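Local coordinates for pseudouridylate synthase RPUSD4, mitochondrial (Homo sapiens, PDB 5UBA), which isomerises uridine to pseudouridine in mitochondrial RNAs, including 16S ribosomal RNA, a modification needed to assemble that RNA into a functional mitochondrial ribosome, at residues N35-N40 with L92-D97; Q110-Y115 with E190-T195; P125-V130 with Q176-S181; A254-L259 with N270-L275. All coordinates share one frame; numbering follows the deposited sequence.

Interaction 1 (N35-N40 with L92-D97)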
loop_
_atom_site.group_PDB
_atom_site.type_symbol
_atom_site.label_atom_id
_atom_site.label_comp_id
_atom_site.label_asym_id
_atom_site.label_seq_id
_atom_site.Cartn_x
_atom_site.Cartn_y
_atom_site.Cartn_z
ATOM N N ASN A 35 10.751 -21.281 -7.161
ATOM C CA ASN A 35 9.333 -20.967 -7.330
ATOM C C ASN A 35 9.037 -19.490 -7.632
ATOM O O ASN A 35 8.172 -19.185 -8.447
ATOM C CB ASN A 35 8.554 -21.312 -6.057
ATOM C CG ASN A 35 8.653 -22.779 -5.670
ATOM O OD1 ASN A 35 8.920 -23.108 -4.517
ATOM N ND2 ASN A 35 8.416 -23.648 -6.620
ATOM N N LEU A 36 9.745 -18.603 -6.934
ATOM C CA LEU A 36 9.337 -17.188 -6.858
ATOM C C LEU A 36 10.438 -16.225 -7.257
ATOM O O LEU A 36 11.627 -16.486 -7.057
ATOM C CB LEU A 36 8.914 -16.828 -5.432
ATOM C CG LEU A 36 7.914 -17.724 -4.715
ATOM C CD1 LEU A 36 7.698 -17.171 -3.308
ATOM C CD2 LEU A 36 6.603 -17.748 -5.464
ATOM N N VAL A 37 10.005 -15.091 -7.797
ATOM C CA VAL A 37 10.841 -13.896 -7.936
ATOM C C VAL A 37 10.109 -12.785 -7.189
ATOM O O VAL A 37 8.988 -12.441 -7.546
ATOM C CB VAL A 37 11.029 -13.482 -9.404
ATOM C CG1 VAL A 37 11.877 -12.215 -9.490
ATOM C CG2 VAL A 37 11.704 -14.609 -10.188
ATOM N N VAL A 38 10.762 -12.220 -6.177
ATOM C CA VAL A 38 10.124 -11.176 -5.366
ATOM C C VAL A 38 10.788 -9.853 -5.712
ATOM O O VAL A 38 11.998 -9.716 -5.513
ATOM C CB VAL A 38 10.216 -11.464 -3.860
ATOM C CG1 VAL A 38 9.416 -10.414 -3.092
ATOM C CG2 VAL A 38 9.727 -12.875 -3.575
ATOM N N ILE A 39 9.992 -8.914 -6.200
ATOM C CA ILE A 39 10.475 -7.595 -6.610
ATOM C C ILE A 39 10.062 -6.512 -5.611
ATOM O O ILE A 39 9.217 -6.719 -4.737
ATOM C CB ILE A 39 10.014 -7.214 -8.028
ATOM C CG1 ILE A 39 8.507 -7.086 -8.113
ATOM C CG2 ILE A 39 10.533 -8.220 -9.046
ATOM C CD1 ILE A 39 8.019 -6.521 -9.419
ATOM N N ASN A 40 10.685 -5.354 -5.784
ATOM C CA ASN A 40 10.364 -4.138 -5.084
ATOM C C ASN A 40 9.668 -3.223 -6.082
ATOM O O ASN A 40 10.314 -2.620 -6.980
ATOM C CB ASN A 40 11.649 -3.539 -4.528
ATOM C CG ASN A 40 11.437 -2.194 -3.878
ATOM O OD1 ASN A 40 10.328 -1.689 -3.830
ATOM N ND2 ASN A 40 12.522 -1.611 -3.370
ATOM N N LEU A 92 6.141 -12.681 -7.574
ATOM C CA LEU A 92 5.871 -13.249 -8.888
ATOM C C LEU A 92 6.269 -14.717 -8.852
ATOM O O LEU A 92 7.119 -15.114 -8.075
ATOM C CB LEU A 92 6.730 -12.543 -9.947
ATOM C CG LEU A 92 6.637 -11.026 -10.002
ATOM C CD1 LEU A 92 7.625 -10.437 -11.017
ATOM C CD2 LEU A 92 5.239 -10.597 -10.337
ATOM N N ALA A 93 5.635 -15.531 -9.707
ATOM C CA ALA A 93 5.947 -16.954 -9.795
ATOM C C ALA A 93 6.290 -17.392 -11.212
ATOM O O ALA A 93 5.654 -16.946 -12.162
ATOM C CB ALA A 93 4.778 -17.780 -9.319
ATOM N N TRP A 94 7.220 -18.313 -11.301
ATOM C CA TRP A 94 7.597 -18.905 -12.593
ATOM C C TRP A 94 6.492 -19.767 -13.221
ATOM O O TRP A 94 6.262 -19.701 -14.429
ATOM C CB TRP A 94 8.844 -19.765 -12.386
ATOM C CG TRP A 94 10.061 -18.973 -12.156
ATOM C CD1 TRP A 94 10.810 -18.902 -11.024
ATOM C CD2 TRP A 94 10.697 -18.127 -13.118
ATOM N NE1 TRP A 94 11.874 -18.042 -11.216
ATOM C CE2 TRP A 94 11.818 -17.548 -12.489
ATOM C CE3 TRP A 94 10.408 -17.785 -14.444
ATOM C CZ2 TRP A 94 12.681 -16.650 -13.159
ATOM C CZ3 TRP A 94 11.270 -16.905 -15.109
ATOM C CH2 TRP A 94 12.375 -16.350 -14.457
ATOM N N ASP A 95 5.797 -20.541 -12.372
ATOM C CA ASP A 95 4.829 -21.567 -12.790
ATOM C C ASP A 95 3.399 -21.059 -12.546
ATOM O O ASP A 95 3.116 -20.505 -11.490
ATOM C CB ASP A 95 5.114 -22.842 -11.978
ATOM C CG ASP A 95 4.236 -24.018 -12.369
ATOM O OD1 ASP A 95 4.542 -24.698 -13.364
ATOM O OD2 ASP A 95 3.255 -24.272 -11.650
ATOM N N LYS A 96 2.495 -21.245 -13.504
ATOM C CA LYS A 96 1.107 -20.793 -13.363
ATOM C C LYS A 96 0.390 -21.442 -12.178
ATOM O O LYS A 96 -0.426 -20.788 -11.518
ATOM C CB LYS A 96 0.314 -21.107 -14.638
ATOM C CG LYS A 96 -1.037 -20.423 -14.713
ATOM C CD LYS A 96 -1.565 -20.335 -16.149
ATOM C CE LYS A 96 -2.376 -19.065 -16.354
ATOM N NZ LYS A 96 -3.494 -18.962 -15.376
ATOM N N ASP A 97 0.660 -22.720 -11.944
ATOM C CA ASP A 97 0.012 -23.420 -10.840
ATOM C C ASP A 97 0.510 -22.907 -9.504
ATOM O O ASP A 97 -0.281 -22.788 -8.563
ATOM C CB ASP A 97 0.186 -24.937 -10.946
ATOM C CG ASP A 97 -0.571 -25.524 -12.115
ATOM O OD1 ASP A 97 -1.651 -25.016 -12.487
ATOM O OD2 ASP A 97 -0.074 -26.511 -12.670
HETATM O O HOH W 1 6.658 -21.055 -9.671
#

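Interaction 2 (Q110-Y115 with E190-T195)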
loop_
_atom_site.group_PDB
_atom_site.type_symbol
_atom_site.label_atom_id
_atom_site.label_comp_id
_atom_site.label_asym_id
_atom_site.label_seq_id
_atom_site.Cartn_x
_atom_site.Cartn_y
_atom_site.Cartn_z
ATOM N N GLN A 110 -4.056 -16.431 4.568
ATOM C CA GLN A 110 -2.969 -17.156 5.162
ATOM C C GLN A 110 -1.669 -16.371 5.077
ATOM O O GLN A 110 -0.680 -16.845 5.605
ATOM C CB GLN A 110 -2.793 -18.535 4.508
ATOM C CG GLN A 110 -3.971 -19.496 4.754
ATOM C CD GLN A 110 -3.745 -20.841 4.068
ATOM O OE1 GLN A 110 -4.456 -21.215 3.127
ATOM N NE2 GLN A 110 -2.714 -21.522 4.483
ATOM N N VAL A 111 -1.671 -15.207 4.418
ATOM C CA VAL A 111 -0.448 -14.401 4.277
ATOM C C VAL A 111 -0.521 -13.175 5.172
ATOM O O VAL A 111 -1.522 -12.414 5.110
ATOM C CB VAL A 111 -0.284 -13.887 2.826
ATOM C CG1 VAL A 111 0.977 -13.067 2.662
ATOM C CG2 VAL A 111 -0.268 -15.048 1.859
ATOM N N VAL A 112 0.534 -12.951 5.953
ATOM C CA VAL A 112 0.597 -11.761 6.796
ATOM C C VAL A 112 1.119 -10.642 5.888
ATOM O O VAL A 112 2.218 -10.771 5.345
ATOM C CB VAL A 112 1.561 -11.941 7.972
ATOM C CG1 VAL A 112 1.708 -10.631 8.744
ATOM C CG2 VAL A 112 1.098 -13.065 8.890
ATOM N N LYS A 113 0.346 -9.573 5.748
ATOM C CA LYS A 113 0.676 -8.421 4.902
ATOM C C LYS A 113 0.879 -7.235 5.829
ATOM O O LYS A 113 -0.067 -6.861 6.514
ATOM C CB LYS A 113 -0.494 -8.076 3.959
ATOM C CG LYS A 113 -0.890 -9.142 2.947
ATOM C CD LYS A 113 -2.189 -8.815 2.199
ATOM C CE LYS A 113 -3.433 -8.841 3.070
ATOM N NZ LYS A 113 -4.663 -8.355 2.402
ATOM N N LYS A 114 2.082 -6.659 5.873
ATOM C CA LYS A 114 2.361 -5.471 6.695
ATOM C C LYS A 114 2.734 -4.298 5.802
ATOM O O LYS A 114 3.554 -4.453 4.906
ATOM C CB LYS A 114 3.514 -5.713 7.660
ATOM C CG LYS A 114 3.335 -6.865 8.641
ATOM C CD LYS A 114 2.231 -6.591 9.646
ATOM C CE LYS A 114 2.272 -7.617 10.770
ATOM N NZ LYS A 114 1.303 -7.349 11.870
ATOM N N TYR A 115 2.143 -3.143 6.076
ATOM C CA TYR A 115 2.414 -1.921 5.346
ATOM C C TYR A 115 2.877 -0.880 6.322
ATOM O O TYR A 115 2.494 -0.906 7.485
ATOM C CB TYR A 115 1.184 -1.415 4.632
ATOM C CG TYR A 115 0.701 -2.259 3.488
ATOM C CD1 TYR A 115 0.078 -3.466 3.727
ATOM C CD2 TYR A 115 0.789 -1.788 2.180
ATOM C CE1 TYR A 115 -0.404 -4.239 2.684
ATOM C CE2 TYR A 115 0.322 -2.551 1.126
ATOM C CZ TYR A 115 -0.293 -3.753 1.394
ATOM O OH TYR A 115 -0.773 -4.517 0.338
ATOM N N GLU A 190 2.284 1.140 11.337
ATOM C CA GLU A 190 2.263 -0.197 10.747
ATOM C C GLU A 190 0.818 -0.642 10.603
ATOM O O GLU A 190 0.021 -0.536 11.543
ATOM C CB GLU A 190 3.051 -1.186 11.612
ATOM C CG GLU A 190 3.278 -2.550 10.955
ATOM C CD GLU A 190 4.431 -3.364 11.599
ATOM O OE1 GLU A 190 4.119 -4.001 12.646
ATOM O OE2 GLU A 190 5.632 -3.408 11.107
ATOM N N LEU A 191 0.470 -1.116 9.415
ATOM C CA LEU A 191 -0.889 -1.511 9.080
ATOM C C LEU A 191 -0.897 -2.948 8.623
ATOM O O LEU A 191 -0.016 -3.360 7.856
ATOM C CB LEU A 191 -1.370 -0.647 7.931
ATOM C CG LEU A 191 -1.292 0.868 8.175
ATOM C CD1 LEU A 191 -1.329 1.643 6.888
ATOM C CD2 LEU A 191 -2.423 1.249 9.101
ATOM N N GLN A 192 -1.915 -3.690 9.035
ATOM C CA GLN A 192 -2.096 -5.046 8.554
ATOM C C GLN A 192 -3.523 -5.154 8.108
ATOM O O GLN A 192 -4.416 -5.340 8.959
ATOM C CB GLN A 192 -1.748 -6.107 9.608
ATOM C CG GLN A 192 -2.024 -7.511 9.067
ATOM C CD GLN A 192 -1.603 -8.644 9.965
ATOM O OE1 GLN A 192 -0.993 -8.458 11.011
ATOM N NE2 GLN A 192 -1.938 -9.856 9.536
ATOM N N PRO A 193 -3.758 -5.064 6.790
ATOM C CA PRO A 193 -5.093 -5.349 6.266
ATOM C C PRO A 193 -5.321 -6.867 6.413
ATOM O O PRO A 193 -4.478 -7.680 5.978
ATOM C CB PRO A 193 -5.020 -4.896 4.812
ATOM C CG PRO A 193 -3.562 -4.997 4.459
ATOM C CD PRO A 193 -2.763 -4.839 5.712
ATOM N N ILE A 194 -6.385 -7.244 7.115
ATOM C CA ILE A 194 -6.728 -8.651 7.270
ATOM C C ILE A 194 -7.512 -9.085 6.052
ATOM O O ILE A 194 -7.234 -10.133 5.460
ATOM C CB ILE A 194 -7.559 -8.888 8.548
ATOM C CG1 ILE A 194 -6.784 -8.402 9.789
ATOM C CG2 ILE A 194 -7.974 -10.352 8.639
ATOM C CD1 ILE A 194 -5.439 -9.057 10.036
ATOM N N THR A 195 -8.478 -8.253 5.684
ATOM C CA THR A 195 -9.178 -8.345 4.407
ATOM C C THR A 195 -8.337 -7.692 3.309
ATOM O O THR A 195 -7.196 -7.289 3.553
ATOM C CB THR A 195 -10.528 -7.657 4.536
ATOM O OG1 THR A 195 -10.317 -6.316 5.007
ATOM C CG2 THR A 195 -11.413 -8.372 5.551
HETATM O O HOH W 2 -2.568 -9.660 6.584
HETATM O O HOH W 3 -6.932 -10.462 2.796
#

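Interaction 3 (P125-V130 with Q176-S181)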
loop_
_atom_site.group_PDB
_atom_site.type_symbol
_atom_site.label_atom_id
_atom_site.label_comp_id
_atom_site.label_asym_id
_atom_site.label_seq_id
_atom_site.Cartn_x
_atom_site.Cartn_y
_atom_site.Cartn_z
ATOM N N PRO A 125 -6.987 5.383 19.568
ATOM C CA PRO A 125 -5.781 4.994 20.295
ATOM C C PRO A 125 -4.604 4.699 19.361
ATOM O O PRO A 125 -4.800 4.545 18.164
ATOM C CB PRO A 125 -6.198 3.694 20.988
ATOM C CG PRO A 125 -7.674 3.771 21.090
ATOM C CD PRO A 125 -8.111 4.471 19.837
ATOM N N SER A 126 -3.414 4.601 19.917
ATOM C CA SER A 126 -2.201 4.419 19.098
ATOM C C SER A 126 -2.081 3.025 18.483
ATOM O O SER A 126 -1.269 2.833 17.584
ATOM C CB SER A 126 -0.939 4.754 19.896
ATOM O OG SER A 126 -0.883 3.991 21.062
ATOM N N ALA A 127 -2.854 2.060 18.968
ATOM C CA ALA A 127 -2.958 0.734 18.372
ATOM C C ALA A 127 -4.403 0.256 18.441
ATOM O O ALA A 127 -5.144 0.591 19.371
ATOM C CB ALA A 127 -2.017 -0.251 19.045
ATOM N N GLY A 128 -4.843 -0.479 17.433
ATOM C CA GLY A 128 -6.199 -0.956 17.428
ATOM C C GLY A 128 -6.594 -1.618 16.140
ATOM O O GLY A 128 -5.737 -2.157 15.418
ATOM N N VAL A 129 -7.885 -1.567 15.829
ATOM C CA VAL A 129 -8.413 -2.185 14.623
ATOM C C VAL A 129 -9.637 -1.409 14.119
ATOM O O VAL A 129 -10.565 -1.127 14.879
ATOM C CB VAL A 129 -8.728 -3.682 14.866
ATOM C CG1 VAL A 129 -9.800 -3.850 15.930
ATOM C CG2 VAL A 129 -9.123 -4.364 13.572
ATOM N N VAL A 130 -9.629 -1.076 12.829
ATOM C CA VAL A 130 -10.716 -0.365 12.171
ATOM C C VAL A 130 -11.454 -1.454 11.411
ATOM O O VAL A 130 -10.881 -2.130 10.563
ATOM C CB VAL A 130 -10.222 0.751 11.233
ATOM C CG1 VAL A 130 -11.409 1.455 10.578
ATOM C CG2 VAL A 130 -9.332 1.729 11.986
ATOM N N GLN A 176 -5.782 -3.870 11.041
ATOM C CA GLN A 176 -5.099 -3.705 12.321
ATOM C C GLN A 176 -4.063 -2.613 12.138
ATOM O O GLN A 176 -3.454 -2.509 11.066
ATOM C CB GLN A 176 -4.461 -5.016 12.779
ATOM C CG GLN A 176 -5.545 -6.062 13.002
ATOM C CD GLN A 176 -5.052 -7.434 13.389
ATOM O OE1 GLN A 176 -3.859 -7.666 13.621
ATOM N NE2 GLN A 176 -5.995 -8.364 13.486
ATOM N N TYR A 177 -3.820 -1.823 13.178
ATOM C CA TYR A 177 -2.794 -0.783 13.114
ATOM C C TYR A 177 -2.064 -0.599 14.408
ATOM O O TYR A 177 -2.602 -0.881 15.470
ATOM C CB TYR A 177 -3.385 0.540 12.655
ATOM C CG TYR A 177 -4.235 1.209 13.710
ATOM C CD1 TYR A 177 -5.587 0.919 13.840
ATOM C CD2 TYR A 177 -3.665 2.131 14.580
ATOM C CE1 TYR A 177 -6.358 1.531 14.831
ATOM C CE2 TYR A 177 -4.429 2.759 15.555
ATOM C CZ TYR A 177 -5.773 2.454 15.663
ATOM O OH TYR A 177 -6.552 3.063 16.666
ATOM N N GLN A 178 -0.836 -0.109 14.305
ATOM C CA GLN A 178 0.008 0.178 15.445
ATOM C C GLN A 178 0.903 1.340 15.084
ATOM O O GLN A 178 1.690 1.246 14.124
ATOM C CB GLN A 178 0.882 -1.044 15.737
ATOM C CG GLN A 178 1.994 -0.839 16.737
ATOM C CD GLN A 178 1.482 -0.655 18.126
ATOM O OE1 GLN A 178 0.943 -1.593 18.712
ATOM N NE2 GLN A 178 1.654 0.547 18.678
ATOM N N VAL A 179 0.842 2.411 15.854
ATOM C CA VAL A 179 1.807 3.489 15.701
ATOM C C VAL A 179 3.195 2.982 16.104
ATOM O O VAL A 179 3.351 2.399 17.188
ATOM C CB VAL A 179 1.418 4.732 16.529
ATOM C CG1 VAL A 179 2.571 5.730 16.592
ATOM C CG2 VAL A 179 0.135 5.350 15.983
ATOM N N LEU A 180 4.184 3.211 15.248
ATOM C CA LEU A 180 5.585 2.856 15.508
ATOM C C LEU A 180 6.409 4.018 16.056
ATOM O O LEU A 180 7.353 3.815 16.829
ATOM C CB LEU A 180 6.242 2.380 14.223
ATOM C CG LEU A 180 5.655 1.121 13.590
ATOM C CD1 LEU A 180 6.406 0.812 12.296
ATOM C CD2 LEU A 180 5.671 -0.036 14.592
ATOM N N SER A 181 6.080 5.209 15.586
ATOM C CA SER A 181 6.768 6.446 15.957
ATOM C C SER A 181 5.797 7.585 15.772
ATOM O O SER A 181 4.986 7.555 14.841
ATOM C CB SER A 181 7.990 6.677 15.060
ATOM O OG SER A 181 8.692 7.843 15.449
#

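Interaction 4 (A254-L259 with N270-L275)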
loop_
_atom_site.group_PDB
_atom_site.type_symbol
_atom_site.label_atom_id
_atom_site.label_comp_id
_atom_site.label_asym_id
_atom_site.label_seq_id
_atom_site.Cartn_x
_atom_site.Cartn_y
_atom_site.Cartn_z
ATOM N N ALA A 254 4.502 -1.393 1.040
ATOM C CA ALA A 254 4.320 -2.807 1.380
ATOM C C ALA A 254 5.664 -3.291 1.926
ATOM O O ALA A 254 6.614 -3.596 1.188
ATOM C CB ALA A 254 3.883 -3.594 0.151
ATOM N N ARG A 255 5.748 -3.264 3.255
ATOM C CA ARG A 255 6.971 -3.514 3.988
ATOM C C ARG A 255 7.329 -4.975 4.116
ATOM O O ARG A 255 8.505 -5.345 4.056
ATOM C CB ARG A 255 6.834 -2.896 5.388
ATOM C CG ARG A 255 7.971 -3.182 6.334
ATOM C CD ARG A 255 9.234 -2.524 5.882
ATOM N NE ARG A 255 10.232 -2.586 6.931
ATOM C CZ ARG A 255 11.445 -2.063 6.832
ATOM N NH1 ARG A 255 11.830 -1.431 5.724
ATOM N NH2 ARG A 255 12.281 -2.160 7.873
ATOM N N GLN A 256 6.345 -5.800 4.411
ATOM C CA GLN A 256 6.618 -7.191 4.727
ATOM C C GLN A 256 5.491 -8.107 4.265
ATOM O O GLN A 256 4.325 -7.743 4.358
ATOM C CB GLN A 256 6.792 -7.321 6.239
ATOM C CG GLN A 256 7.021 -8.719 6.782
ATOM C CD GLN A 256 7.342 -8.704 8.257
ATOM O OE1 GLN A 256 6.739 -7.935 9.023
ATOM N NE2 GLN A 256 8.299 -9.543 8.678
ATOM N N LEU A 257 5.858 -9.322 3.838
ATOM C CA LEU A 257 4.922 -10.411 3.579
ATOM C C LEU A 257 5.450 -11.654 4.229
ATOM O O LEU A 257 6.626 -11.969 4.048
ATOM C CB LEU A 257 4.830 -10.719 2.082
ATOM C CG LEU A 257 4.011 -9.867 1.155
ATOM C CD1 LEU A 257 4.027 -10.484 -0.238
ATOM C CD2 LEU A 257 2.565 -9.715 1.645
ATOM N N ILE A 258 4.613 -12.374 4.967
ATOM C CA ILE A 258 5.031 -13.668 5.518
ATOM C C ILE A 258 4.128 -14.710 4.853
ATOM O O ILE A 258 2.909 -14.691 5.049
ATOM C CB ILE A 258 4.958 -13.739 7.052
ATOM C CG1 ILE A 258 5.710 -12.554 7.692
ATOM C CG2 ILE A 258 5.529 -15.083 7.530
ATOM C CD1 ILE A 258 5.552 -12.483 9.199
ATOM N N LEU A 259 4.738 -15.568 4.034
ATOM C CA LEU A 259 4.029 -16.595 3.269
ATOM C C LEU A 259 4.246 -17.926 3.984
ATOM O O LEU A 259 5.374 -18.241 4.352
ATOM C CB LEU A 259 4.609 -16.742 1.859
ATOM C CG LEU A 259 4.395 -15.675 0.804
ATOM C CD1 LEU A 259 5.265 -15.977 -0.417
ATOM C CD2 LEU A 259 2.943 -15.667 0.389
ATOM N N ASN A 270 9.665 -15.037 4.863
ATOM C CA ASN A 270 9.460 -13.766 5.541
ATOM C C ASN A 270 10.201 -12.705 4.747
ATOM O O ASN A 270 11.419 -12.573 4.845
ATOM C CB ASN A 270 9.980 -13.885 6.975
ATOM C CG ASN A 270 9.700 -12.652 7.813
ATOM O OD1 ASN A 270 9.750 -11.519 7.326
ATOM N ND2 ASN A 270 9.429 -12.872 9.110
ATOM N N LEU A 271 9.450 -11.960 3.938
ATOM C CA LEU A 271 10.004 -11.044 2.934
ATOM C C LEU A 271 9.867 -9.629 3.436
ATOM O O LEU A 271 8.764 -9.221 3.837
ATOM C CB LEU A 271 9.222 -11.190 1.624
ATOM C CG LEU A 271 9.253 -12.597 1.006
ATOM C CD1 LEU A 271 8.137 -12.806 0.016
ATOM C CD2 LEU A 271 10.566 -12.913 0.304
ATOM N N VAL A 272 10.958 -8.866 3.452
ATOM C CA VAL A 272 10.916 -7.477 3.910
ATOM C C VAL A 272 11.643 -6.594 2.909
ATOM O O VAL A 272 12.708 -6.989 2.420
ATOM C CB VAL A 272 11.523 -7.324 5.317
ATOM C CG1 VAL A 272 11.610 -5.851 5.737
ATOM C CG2 VAL A 272 10.714 -8.129 6.327
ATOM N N CYS A 273 11.079 -5.407 2.638
ATOM C CA CYS A 273 11.590 -4.447 1.652
ATOM C C CYS A 273 11.952 -3.128 2.319
ATOM O O CYS A 273 11.141 -2.542 3.050
ATOM C CB CYS A 273 10.537 -4.181 0.553
ATOM S SG CYS A 273 11.171 -3.250 -0.837
ATOM N N LYS A 274 13.156 -2.630 2.013
ATOM C CA LYS A 274 13.557 -1.289 2.424
ATOM C C LYS A 274 12.546 -0.240 2.002
ATOM O O LYS A 274 11.895 -0.340 0.953
ATOM C CB LYS A 274 14.919 -0.901 1.797
ATOM C CG LYS A 274 14.898 -0.705 0.295
ATOM C CD LYS A 274 16.266 -0.383 -0.302
ATOM C CE LYS A 274 16.198 -0.288 -1.820
ATOM N NZ LYS A 274 15.245 0.750 -2.306
ATOM N N LEU A 275 12.481 0.839 2.787
ATOM C CA LEU A 275 11.656 1.959 2.409
ATOM C C LEU A 275 12.266 2.693 1.222
ATOM O O LEU A 275 13.514 2.741 1.103
ATOM C CB LEU A 275 11.546 2.962 3.559
ATOM C CG LEU A 275 10.706 2.570 4.767
ATOM C CD1 LEU A 275 10.984 3.511 5.938
ATOM C CD2 LEU A 275 9.240 2.554 4.406
HETATM O O HOH W 4 9.057 -10.906 11.400
#

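Interaction 1 (N35-N40 with L92-D97)
Val37 and Leu92 face each other as a hydrogen-bonded antiparallel pair where strand 36-41 meets the end of strand 89-93, inside the four-stranded antiparallel sheet of the pseudouridine synthase domain. Two backbone bonds join them, Val37 N to Leu92 O and Leu92 N to Val37 O, each 2.9 Å. One pair further on, Leu36 and Ala93 form a non-hydrogen-bonded pair, with Leu36 CD2 4.3 Å from Ala93 CB on the face turned to Leu269.

On the other face, Leu92 can be followed outward. Its CB lies 3.3 Å from Val37 O, and CG still skirts that carbonyl. With CG anti to the carbonyl carbon (chi1 -54°), the branch CD1 reaches Ile39 CG2 at 4.2 Å. Helix 57-69 covers this side, with Leu64 on Leu92, Ile57 on Ile39 and Leu68 on Val37.

Past the strand end, Trp94 carries the contact on: its indole crosses the Val37 side chain at a slant and stacks with the ring of His69. Val37 CG2 meets Trp94 NE1 at 3.6 Å. The backbone of Trp94 is tied down as well, because Asn35 O accepts from Trp94 N at 3.1 Å and also takes a hydrogen bond from a water, 2.7 Å away, that accepts from Asp95 N.

Interaction 2 (Q110-Y115 with E190-T195)
Strands 112-120 and 186-193 are antiparallel neighbours in the mixed sheet of the RluA-type pseudouridine synthase domain, and here they splay apart from Tyr115 and Leu191 toward Thr195. Those two residues form a hydrogen-bonded pair, Tyr115 N to Leu191 O and Leu191 N to Tyr115 O, both 2.8 Å.

Beyond the pair, side chains and water take over. The Tyr115 ring crosses Pro193 at about a right angle, CE1 3.7 Å from Pro193 CG, while Leu201 of helix 200-209 touches both. This tyrosine side chain lies about 7 Å from that of Asp83, the likely catalytic aspartate.

Gln192, extended with CG anti to the backbone N (chi1 177°), runs alongside the other strand. Its OE1 accepts from Lys114 NZ at 2.7 Å, the ammonium tilted 34° from the carbonyl plane. Its NE2 donates to a water that accepts from Lys113 N and donates to Pro193 O, filling in for direct strand bonds.

Lys113 bends at chi3 (-68°) and carries NZ to Thr195 O, 3.0 Å away and above the carbonyl plane; a second water links NZ to Ile194 O. Lys113 O itself is buried without a hydrogen-bond partner. Both lysines are thus met by neutral oxygens. Glu190 OE1 stays 4.4 Å from Lys114 NZ, too far for a salt bridge, and OE2 is hydrogen-bonded to Trp116 NE1, so the carboxylate probably offers Lys114 just a longer-range attraction.

Interaction 3 (P125-V130 with Q176-S181)
Short strand 127-130 runs antiparallel along strand 175-182 at the border of the mixed sheet of the pseudouridine synthase domain, and the phenol of Tyr177 holds the turn that leads into it. Gly128 and Tyr177 are the hydrogen-bonded pair, joined by Gly128 N to Tyr177 O and Tyr177 N to Gly128 O, each 3.0 Å. Ala127 with Gln178 and Val129 with Gln176 are the non-hydrogen-bonded pairs on either side of it. At the turn, Val179 N bonds Ser126 O at 2.8 Å.

Tyr177 has its CG between the backbone N and the carbonyl carbon (chi1 73°), which folds the ring back over the partner strand. Gly128 N sits over the centre of one ring face, 3.5 Å above the plane, and the C of Ala127 lies over the rim of that face. Gly128 CA makes an off-centre CH-pi contact, so the ring rests directly on the glycine backbone. Val130 CG2 approaches Tyr177 CE1 at 4.1 Å, and Leu209 of helix 200-209 packs on both side chains. The hydroxyl donates to Pro125 O, an oxygen lying near the ring plane at its edge.

On the face shared by Ala127 and Gln178, the glutamine bends at chi2, bringing its amide over Ala127 CB, 3.3 Å from Gln178 OE1. That bend also turns Gln178 NE2 back onto its own strand, where it donates to Val179 O at 2.9 Å, the acceptor lying in the amide plane.

Interaction 4 (A254-L259 with N270-L275)
Leu257 and Leu271 form a hydrogen-bonded pair in the antiparallel hairpin of strands 252-259 and 269-272, Leu257 N to Leu271 O at 2.9 Å and Leu271 N to Leu257 O at 2.8 Å, and a bond from Cys273 N to Arg255 O continues the pairing. Arg255 and Gln256 together face Lys114 on the next strand, a classic beta bulge.

On the buried side Leu271 CD1 meets Leu259 CD1 at 4.3 Å, and Val38 and Val91 of the neighbouring sheet close over Leu271. The opposite face mixes Ile258 and Val272 with an amide pair. Gln256, fully extended, gives NE2 to Asn270 OD1 at 2.8 Å, the acceptor almost in the glutamine amide plane while the two amides are turned 47° apart. One water accepts from both Gln256 NE2 and Asn270 ND2.

Arg255 bends at chi2 (67°), which lays one guanidinium face against Val272 CG1, 3.7 Å from NE. Its NH1 makes a weak bond to Cys273 O at 3.0 Å, and Trp116 adds a cation-pi contact. The guanidinium charge is thus probably stabilised by the Trp116 ring and, more weakly, by Cys273 O, a carbonyl that also bonds His253 NE2 and would be polarised by the charge beside it.

How the interactions relate
Along the chain interaction 1 closes first; interaction 2 follows, with interaction 3 nested inside its loop, and the hairpin of interaction 4 comes last. Interactions 2, 3 and 4 share the mixed sheet, where 127-130, 175-182, 186-193, 112-120, 252-259 and 269-272 are successive neighbours. Interaction 2 is the middle of this run, its centre 10 Å from that of interaction 4 and 13 Å from that of interaction 3. Interaction 1 belongs to the four-stranded sheet and packs against interaction 4 through Asn40 on Cys273 and Leu36 on Leu259. Its centre lies 32 Å from that of interaction 3, so the contacts span the domain, with interaction 2 nearest the probable catalytic Asp83.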